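Local coordinates for MutT related protein (Methanosarcina mazei, PDB 3GRN) that probably acts as a Nudix hydrolase of the MutT type, a family that typically cleaves nucleoside diphosphate-linked substrates, at residues I8-L14 with D39-V45; A73-F78 with Y125-F129. All blocks are in the same frame, centred on the assembly; numbering follows the deposited sequence.

Contact 1. Residues I8-L14 with D39-V45; sequences IISVYAL and DLPGGKV
Ile9 O is gripped from two directions: Val45 N donates to it at 3.0 Å in an almost straight bond (179°), and a water 2.7 Å from Ile9 O donates as well. The same water donates to Val45 O, so it clasps the end of the ladder where the strand 42-44 gives way to loop. Further along, the antiparallel pair Val11 and Gly43 exchanges two backbone bonds, with Val11 N to Gly43 O at 2.8 Å. Ala13 N to Pro41 O carries the ladder past the end of the short strand. The bare CA of Gly42 lets Val11 O approach to 3.0 Å as a CA-H...O contact, and the backbone conformation of Gly42 is one that suits glycine.

On one face, Tyr12 leans over the strand 42-44. Its CG stands anti to the carbonyl carbon (chi1 -64°), which carries the ring across the partner backbone. Gly43 N lies over one ring face, while Leu40 O and Pro41 O sit near the ring plane at its edge. Leu40 CB packs on Tyr12 CD1 at 3.9 Å. Asp39, whose OD2 is salt-bridged to Arg27, sets its carboxylate obliquely beside CE1. On the other face, the branched Val45 presses CG2 on Val11 CG1 at 3.6 Å, and helix 51-63 covers both valines' side through Leu51 and Val55.

Residues 43-64 match the Nudix box, and Gly42 N and Lys44 O bond to Glu62 and Arg57 of its helix. The ladder thus ties the start of this motif to the central sheet, consistent with a role in shaping the catalytic site.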
ATOM      1  N   ILE A   8      12.074 -10.314   5.949  1.00 13.94           N
ATOM      2  CA  ILE A   8      10.809 -10.321   5.227  1.00 14.55           C
ATOM      3  C   ILE A   8      11.084 -10.653   3.771  1.00 15.82           C
ATOM      4  O   ILE A   8      12.223 -10.480   3.302  1.00 13.48           O
ATOM      5  CB  ILE A   8      10.022  -8.989   5.326  1.00 18.61           C
ATOM      6  CG1 ILE A   8      10.768  -7.873   4.605  1.00 20.32           C
ATOM      7  CG2 ILE A   8       9.715  -8.641   6.827  1.00 20.32           C
ATOM      8  CD1 ILE A   8       9.904  -6.778   4.078  1.00 23.94           C
ATOM      9  N   ILE A   9      10.057 -11.194   3.097  1.00 14.17           N
ATOM     10  CA  ILE A   9      10.167 -11.543   1.673  1.00  8.92           C
ATOM     11  C   ILE A   9       9.456 -10.452   0.862  1.00 14.32           C
ATOM     12  O   ILE A   9       8.311 -10.061   1.169  1.00 15.25           O
ATOM     13  CB  ILE A   9       9.531 -12.952   1.347  1.00 16.34           C
ATOM     14  CG1 ILE A   9      10.078 -14.050   2.271  1.00 22.52           C
ATOM     15  CG2 ILE A   9       9.709 -13.320  -0.163  1.00 21.24           C
ATOM     16  CD1 ILE A   9      11.591 -14.250   2.193  1.00 21.55           C
ATOM     17  N   SER A  10      10.138  -9.967  -0.167  1.00 10.98           N
ATOM     18  CA  SER A  10       9.559  -9.012  -1.095  1.00 10.50           C
ATOM     19  C   SER A  10       9.701  -9.544  -2.501  1.00 15.73           C
ATOM     20  O   SER A  10      10.474 -10.478  -2.741  1.00 13.56           O
ATOM     21  CB  SER A  10      10.214  -7.636  -0.977  1.00 15.59           C
ATOM     22  OG  SER A  10       9.895  -7.033   0.269  1.00 19.61           O
ATOM     23  N   VAL A  11       8.908  -8.992  -3.414  1.00 11.40           N
ATOM     24  CA  VAL A  11       9.001  -9.328  -4.837  1.00 10.40           C
ATOM     25  C   VAL A  11       9.062  -8.066  -5.707  1.00 15.08           C
ATOM     26  O   VAL A  11       8.395  -7.068  -5.427  1.00 14.53           O
ATOM     27  CB  VAL A  11       7.830 -10.238  -5.279  1.00 14.76           C
ATOM     28  CG1 VAL A  11       7.983 -11.638  -4.698  1.00 15.21           C
ATOM     29  CG2 VAL A  11       6.476  -9.650  -4.830  1.00 14.73           C
ATOM     30  N   TYR A  12       9.884  -8.110  -6.745  1.00 11.16           N
ATOM     31  CA  TYR A  12       9.986  -7.007  -7.727  1.00 13.33           C
ATOM     32  C   TYR A  12       9.770  -7.503  -9.153  1.00 10.55           C
ATOM     33  O   TYR A  12       9.966  -8.697  -9.443  1.00 11.04           O
ATOM     34  CB  TYR A  12      11.317  -6.276  -7.592  1.00 13.50           C
ATOM     35  CG  TYR A  12      11.428  -5.610  -6.238  1.00 16.13           C
ATOM     36  CD1 TYR A  12      10.805  -4.378  -6.006  1.00 18.80           C
ATOM     37  CD2 TYR A  12      12.082  -6.227  -5.179  1.00 19.61           C
ATOM     38  CE1 TYR A  12      10.865  -3.742  -4.760  1.00 20.24           C
ATOM     39  CE2 TYR A  12      12.130  -5.594  -3.900  1.00 19.34           C
ATOM     40  CZ  TYR A  12      11.503  -4.359  -3.713  1.00 20.90           C
ATOM     41  OH  TYR A  12      11.542  -3.706  -2.493  1.00 25.39           O
ATOM     42  N   ALA A  13       9.343  -6.582 -10.040  1.00 11.16           N
ATOM     43  CA  ALA A  13       9.131  -6.941 -11.459  1.00 15.27           C
ATOM     44  C   ALA A  13      10.020  -6.139 -12.377  1.00 13.81           C
ATOM     45  O   ALA A  13      10.164  -4.928 -12.196  1.00 14.97           O
ATOM     46  CB  ALA A  13       7.690  -6.727 -11.855  1.00 18.28           C
ATOM     47  N   LEU A  14      10.613  -6.825 -13.357  1.00 15.30           N
ATOM     48  CA  LEU A  14      11.325  -6.178 -14.458  1.00 15.10           C
ATOM     49  C   LEU A  14      10.341  -6.058 -15.614  1.00 15.87           C
ATOM     50  O   LEU A  14       9.994  -7.054 -16.259  1.00 18.31           O
ATOM     51  CB  LEU A  14      12.516  -7.017 -14.932  1.00 16.58           C
ATOM     52  CG  LEU A  14      13.681  -7.180 -13.979  1.00 18.61           C
ATOM     53  CD1 LEU A  14      14.728  -8.108 -14.631  1.00 19.24           C
ATOM     54  CD2 LEU A  14      14.302  -5.847 -13.602  1.00 21.60           C
ATOM     55  N   ASP A  39      13.005   2.966  -7.369  1.00 19.29           N
ATOM     56  CA  ASP A  39      12.685   1.598  -6.977  0.50 20.59           C
ATOM     57  C   ASP A  39      12.150   0.827  -8.201  1.00 16.43           C
ATOM     58  O   ASP A  39      11.801   1.436  -9.216  1.00 16.54           O
ATOM     59  CB  ASP A  39      11.620   1.646  -5.863  0.50 16.09           C
ATOM     60  CG  ASP A  39      11.681   0.453  -4.916  0.50 20.48           C
ATOM     61  OD1 ASP A  39      12.299  -0.566  -5.259  0.50 31.62           O
ATOM     62  OD2 ASP A  39      11.098   0.525  -3.812  0.50 27.39           O
ATOM     63  N   LEU A  40      12.055  -0.492  -8.100  1.00 16.95           N
ATOM     64  CA  LEU A  40      11.351  -1.278  -9.101  1.00 13.72           C
ATOM     65  C   LEU A  40       9.930  -1.434  -8.596  1.00 13.48           C
ATOM     66  O   LEU A  40       9.700  -1.361  -7.363  1.00 16.03           O
ATOM     67  CB  LEU A  40      11.978  -2.665  -9.265  1.00 13.59           C
ATOM     68  CG  LEU A  40      13.348  -2.810  -9.929  1.00 17.21           C
ATOM     69  CD1 LEU A  40      13.768  -4.265  -9.918  1.00 21.70           C
ATOM     70  CD2 LEU A  40      13.278  -2.329 -11.376  1.00 24.44           C
ATOM     71  N   PRO A  41       8.976  -1.716  -9.510  1.00 15.34           N
ATOM     72  CA  PRO A  41       7.632  -2.101  -9.060  1.00 15.32           C
ATOM     73  C   PRO A  41       7.707  -3.371  -8.229  1.00 14.27           C
ATOM     74  O   PRO A  41       8.456  -4.267  -8.575  1.00 13.27           O
ATOM     75  CB  PRO A  41       6.894  -2.402 -10.368  1.00 15.07           C
ATOM     76  CG  PRO A  41       7.635  -1.672 -11.394  1.00 18.08           C
ATOM     77  CD  PRO A  41       9.060  -1.674 -10.983  1.00 17.12           C
ATOM     78  N   GLY A  42       7.005  -3.394  -7.114  1.00 15.89           N
ATOM     79  CA  GLY A  42       6.984  -4.579  -6.249  1.00 15.34           C
ATOM     80  C   GLY A  42       6.834  -4.192  -4.806  1.00 21.00           C
ATOM     81  O   GLY A  42       6.551  -3.025  -4.497  1.00 22.41           O
ATOM     82  N   GLY A  43       7.025  -5.156  -3.907  1.00 15.22           N
ATOM     83  CA  GLY A  43       6.908  -4.865  -2.486  1.00 16.71           C
ATOM     84  C   GLY A  43       6.773  -6.140  -1.697  1.00 20.02           C
ATOM     85  O   GLY A  43       7.027  -7.225  -2.233  1.00 15.57           O
ATOM     86  N   LYS A  44       6.289  -6.002  -0.458  1.00 16.51           N
ATOM     87  CA  LYS A  44       6.242  -7.132   0.481  0.60 16.33           C
ATOM     88  C   LYS A  44       5.185  -8.176   0.115  1.00 17.02           C
ATOM     89  O   LYS A  44       4.059  -7.838  -0.295  1.00 17.62           O
ATOM     90  CB  LYS A  44       6.007  -6.642   1.916  0.60 22.02           C
ATOM     91  CG  LYS A  44       6.887  -5.496   2.371  0.60 24.27           C
ATOM     92  CD  LYS A  44       6.506  -5.087   3.800  0.60 28.03           C
ATOM     93  CE  LYS A  44       7.356  -3.943   4.327  0.60 39.04           C
ATOM     94  NZ  LYS A  44       6.708  -2.612   4.187  0.60 44.20           N
ATOM     95  N   VAL A  45       5.550  -9.459   0.262  1.00 13.98           N
ATOM     96  CA  VAL A  45       4.613 -10.564  -0.014  1.00 14.52           C
ATOM     97  C   VAL A  45       3.705 -10.720   1.217  1.00 21.64           C
ATOM     98  O   VAL A  45       4.188 -10.639   2.345  1.00 22.55           O
ATOM     99  CB  VAL A  45       5.341 -11.910  -0.348  1.00 17.82           C
ATOM    100  CG1 VAL A  45       4.324 -13.028  -0.553  1.00 20.64           C
ATOM    101  CG2 VAL A  45       6.136 -11.776  -1.623  1.00 16.13           C
TER
HETATM  102  O   HOH W   1       6.692 -10.527   3.242  1.00 32.72           O

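Contact 2. Residues A73-F78 with Y125-F129; sequences AGQVNF and YFRDF
Phe78 and Tyr125 lie face to face, ring centroids 3.9 Å apart and planes only 8° from parallel. The stack is slightly offset: Phe78 CD2 stands over the rim of the tyrosine ring, 3.5 Å from Tyr125 CD1, while Phe78 CB sits over the same face as a CH-pi contact. Both rings take the sterically costly position between backbone N and carbonyl carbon (chi1 55° for Phe78, 51° for Tyr125); this turns each ring toward the gap between strand and helix, where they meet nearly flat.

Beside the stack, the compact, branched Val76 divides its methyls. CG2 nestles against Tyr125 CB at 3.6 Å, and CG1 reaches Phe126 CE1. One helical turn on, Phe129 brings its ring edge to Gly74 CA, 3.9 Å from CE1, and its CZ to Ala73 CB; a glycine permits this close approach. The turn itself is held by the helical bond from Phe129 N to Tyr125 O.

Further out, strand 72-79 bulges, Ala73 and Gly74 together pairing with the single Val89 of strand 84-94 as a classic beta bulge, and Arg132 donates to Gln75 O from the next turn. A C-terminal helix laid nearly antiparallel along an edge strand, its aromatic side turned to the sheet, fits the alpha/beta/alpha sandwich of the Nudix fold.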
ATOM      1  N   ALA A  73      14.069 -13.699 -12.476  1.00 13.37           N
ATOM      2  CA  ALA A  73      15.213 -13.004 -13.061  1.00 14.13           C
ATOM      3  C   ALA A  73      16.425 -13.023 -12.131  1.00 17.46           C
ATOM      4  O   ALA A  73      17.554 -12.853 -12.571  1.00 17.93           O
ATOM      5  CB  ALA A  73      14.847 -11.598 -13.407  1.00 18.26           C
ATOM      6  N   GLY A  74      16.161 -13.201 -10.845  1.00 15.09           N
ATOM      7  CA  GLY A  74      17.216 -13.262  -9.830  1.00 13.86           C
ATOM      8  C   GLY A  74      16.734 -12.822  -8.458  1.00 15.89           C
ATOM      9  O   GLY A  74      15.534 -12.808  -8.170  1.00 14.00           O
ATOM     10  N   GLN A  75      17.695 -12.398  -7.644  1.00 17.26           N
ATOM     11  CA  GLN A  75      17.523 -12.174  -6.212  0.50 16.98           C
ATOM     12  C   GLN A  75      18.207 -10.873  -5.838  1.00 17.51           C
ATOM     13  O   GLN A  75      19.302 -10.615  -6.337  1.00 17.47           O
ATOM     14  CB  GLN A  75      18.201 -13.359  -5.486  0.50 20.29           C
ATOM     15  CG  GLN A  75      18.458 -13.238  -3.995  0.50 25.91           C
ATOM     16  CD  GLN A  75      19.774 -12.553  -3.647  0.50 14.76           C
ATOM     17  OE1 GLN A  75      19.840 -11.811  -2.670  0.50 35.66           O
ATOM     18  NE2 GLN A  75      20.828 -12.802  -4.439  0.50 22.60           N
ATOM     19  N   VAL A  76      17.612 -10.087  -4.936  1.00 13.89           N
ATOM     20  CA  VAL A  76      18.340  -9.002  -4.308  1.00 18.29           C
ATOM     21  C   VAL A  76      18.048  -9.075  -2.805  1.00 17.39           C
ATOM     22  O   VAL A  76      16.913  -9.340  -2.407  1.00 15.54           O
ATOM     23  CB  VAL A  76      18.022  -7.610  -4.936  1.00 23.27           C
ATOM     24  CG1 VAL A  76      16.603  -7.203  -4.697  1.00 21.43           C
ATOM     25  CG2 VAL A  76      18.933  -6.558  -4.379  1.00 28.22           C
ATOM     26  N   ASN A  77      19.085  -8.904  -1.992  1.00 18.94           N
ATOM     27  CA  ASN A  77      18.956  -8.888  -0.532  0.50 15.81           C
ATOM     28  C   ASN A  77      19.500  -7.562  -0.005  1.00 19.42           C
ATOM     29  O   ASN A  77      20.545  -7.097  -0.478  1.00 18.34           O
ATOM     30  CB  ASN A  77      19.760 -10.026   0.117  0.50 21.89           C
ATOM     31  CG  ASN A  77      19.338 -11.409  -0.347  0.50 18.50           C
ATOM     32  OD1 ASN A  77      18.159 -11.686  -0.557  0.50 19.63           O
ATOM     33  ND2 ASN A  77      20.318 -12.298  -0.490  0.50 32.90           N
ATOM     34  N   PHE A  78      18.829  -6.962   0.970  1.00 16.09           N
ATOM     35  CA  PHE A  78      19.350  -5.719   1.557  1.00 17.31           C
ATOM     36  C   PHE A  78      18.804  -5.519   2.961  1.00 16.59           C
ATOM     37  O   PHE A  78      17.689  -5.973   3.289  1.00 17.75           O
ATOM     38  CB  PHE A  78      19.054  -4.487   0.681  1.00 20.14           C
ATOM     39  CG  PHE A  78      17.604  -4.294   0.335  1.00 15.59           C
ATOM     40  CD1 PHE A  78      16.792  -3.458   1.083  1.00 16.37           C
ATOM     41  CD2 PHE A  78      17.048  -4.933  -0.804  1.00 17.45           C
ATOM     42  CE1 PHE A  78      15.447  -3.270   0.754  1.00 30.83           C
ATOM     43  CE2 PHE A  78      15.724  -4.754  -1.139  1.00 17.28           C
ATOM     44  CZ  PHE A  78      14.910  -3.916  -0.358  1.00 18.94           C
ATOM     45  N   TYR A 125      22.009  -1.809  -4.092  1.00 21.33           N
ATOM     46  CA  TYR A 125      21.593  -3.201  -4.260  1.00 21.98           C
ATOM     47  C   TYR A 125      20.877  -3.462  -5.592  1.00 19.08           C
ATOM     48  O   TYR A 125      21.025  -4.549  -6.160  1.00 24.98           O
ATOM     49  CB  TYR A 125      20.769  -3.702  -3.063  1.00 19.81           C
ATOM     50  CG  TYR A 125      19.611  -2.824  -2.668  1.00 23.03           C
ATOM     51  CD1 TYR A 125      18.386  -2.937  -3.305  1.00 23.64           C
ATOM     52  CD2 TYR A 125      19.742  -1.874  -1.656  1.00 22.32           C
ATOM     53  CE1 TYR A 125      17.325  -2.129  -2.954  1.00 20.71           C
ATOM     54  CE2 TYR A 125      18.687  -1.075  -1.283  1.00 23.97           C
ATOM     55  CZ  TYR A 125      17.472  -1.197  -1.953  1.00 28.42           C
ATOM     56  OH  TYR A 125      16.387  -0.411  -1.616  1.00 33.04           O
ATOM     57  N   PHE A 126      20.112  -2.477  -6.077  1.00 18.96           N
ATOM     58  CA  PHE A 126      19.472  -2.607  -7.387  1.00 20.93           C
ATOM     59  C   PHE A 126      20.491  -2.456  -8.518  1.00 23.34           C
ATOM     60  O   PHE A 126      20.448  -3.207  -9.488  1.00 20.77           O
ATOM     61  CB  PHE A 126      18.332  -1.610  -7.566  1.00 20.75           C
ATOM     62  CG  PHE A 126      17.049  -2.006  -6.873  1.00 20.86           C
ATOM     63  CD1 PHE A 126      16.575  -3.312  -6.933  1.00 28.34           C
ATOM     64  CD2 PHE A 126      16.282  -1.043  -6.217  1.00 26.07           C
ATOM     65  CE1 PHE A 126      15.376  -3.670  -6.309  1.00 28.88           C
ATOM     66  CE2 PHE A 126      15.079  -1.392  -5.595  1.00 25.71           C
ATOM     67  CZ  PHE A 126      14.633  -2.709  -5.641  1.00 25.04           C
ATOM     68  N   ARG A 127      21.404  -1.493  -8.377  1.00 20.63           N
ATOM     69  CA  ARG A 127      22.529  -1.308  -9.302  1.00 28.59           C
ATOM     70  C   ARG A 127      23.273  -2.637  -9.485  1.00 26.57           C
ATOM     71  O   ARG A 127      23.458  -3.093 -10.605  1.00 26.17           O
ATOM     72  CB  ARG A 127      23.475  -0.218  -8.762  1.00 25.86           C
ATOM     73  CG  ARG A 127      24.447   0.352  -9.774  1.00 43.88           C
ATOM     74  CD  ARG A 127      25.346   1.425  -9.143  1.00 38.91           C
ATOM     75  NE  ARG A 127      24.573   2.549  -8.605  1.00 55.98           N
ATOM     76  CZ  ARG A 127      24.582   2.934  -7.329  1.00 51.31           C
ATOM     77  NH1 ARG A 127      23.841   3.964  -6.948  1.00 58.11           N
ATOM     78  NH2 ARG A 127      25.339   2.307  -6.436  1.00 49.02           N
ATOM     79  N   ASP A 128      23.677  -3.239  -8.366  1.00 25.46           N
ATOM     80  CA  ASP A 128      24.329  -4.550  -8.337  0.60 23.41           C
ATOM     81  C   ASP A 128      23.485  -5.616  -9.044  1.00 25.77           C
ATOM     82  O   ASP A 128      23.998  -6.404  -9.844  1.00 25.86           O
ATOM     83  CB  ASP A 128      24.581  -4.954  -6.884  0.60 28.36           C
ATOM     84  CG  ASP A 128      25.480  -6.165  -6.752  0.60 33.89           C
ATOM     85  OD1 ASP A 128      26.649  -6.100  -7.192  0.60 40.00           O
ATOM     86  OD2 ASP A 128      25.020  -7.176  -6.177  0.60 38.13           O
ATOM     87  N   PHE A 129      22.182  -5.638  -8.746  1.00 25.77           N
ATOM     88  CA  PHE A 129      21.289  -6.612  -9.377  1.00 22.90           C
ATOM     89  C   PHE A 129      21.358  -6.512 -10.891  1.00 21.64           C
ATOM     90  O   PHE A 129      21.475  -7.527 -11.573  1.00 22.82           O
ATOM     91  CB  PHE A 129      19.821  -6.468  -8.942  1.00 22.27           C
ATOM     92  CG  PHE A 129      18.876  -7.295  -9.790  1.00 19.28           C
ATOM     93  CD1 PHE A 129      18.696  -8.646  -9.518  1.00 23.41           C
ATOM     94  CD2 PHE A 129      18.226  -6.740 -10.905  1.00 19.38           C
ATOM     95  CE1 PHE A 129      17.878  -9.434 -10.314  1.00 24.74           C
ATOM     96  CE2 PHE A 129      17.403  -7.510 -11.705  1.00 19.77           C
ATOM     97  CZ  PHE A 129      17.227  -8.866 -11.409  1.00 28.35           C
TER

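Contacts 1 and 2 have centres 11 Å apart and share one mixed sheet, in which strand 84-94 separates strand 7-16 from the edge strand 72-79. They meet where residues 125-129 of helix 124-137 lie over the sheet. Phe126 bridges them, meeting Tyr12 edge-to-face and touching Leu40, with Leu40 CD1 4.0 Å from Phe126 CE1. Leu14 CD1 packs on Ala73 CB at 3.7 Å, and Tyr12 OH lies 4.0 Å from Phe78 CZ. The helix of contact 2 therefore covers the Tyr12 side of contact 1, whereas the Nudix-box helix 51-63 covers the Val11 side. A glycerol, probably from the crystallisation liquor, lies about 3 Å from the side chain of Lys44, which is salt-bridged to Glu120 of the second subunit, and may mark a pocket.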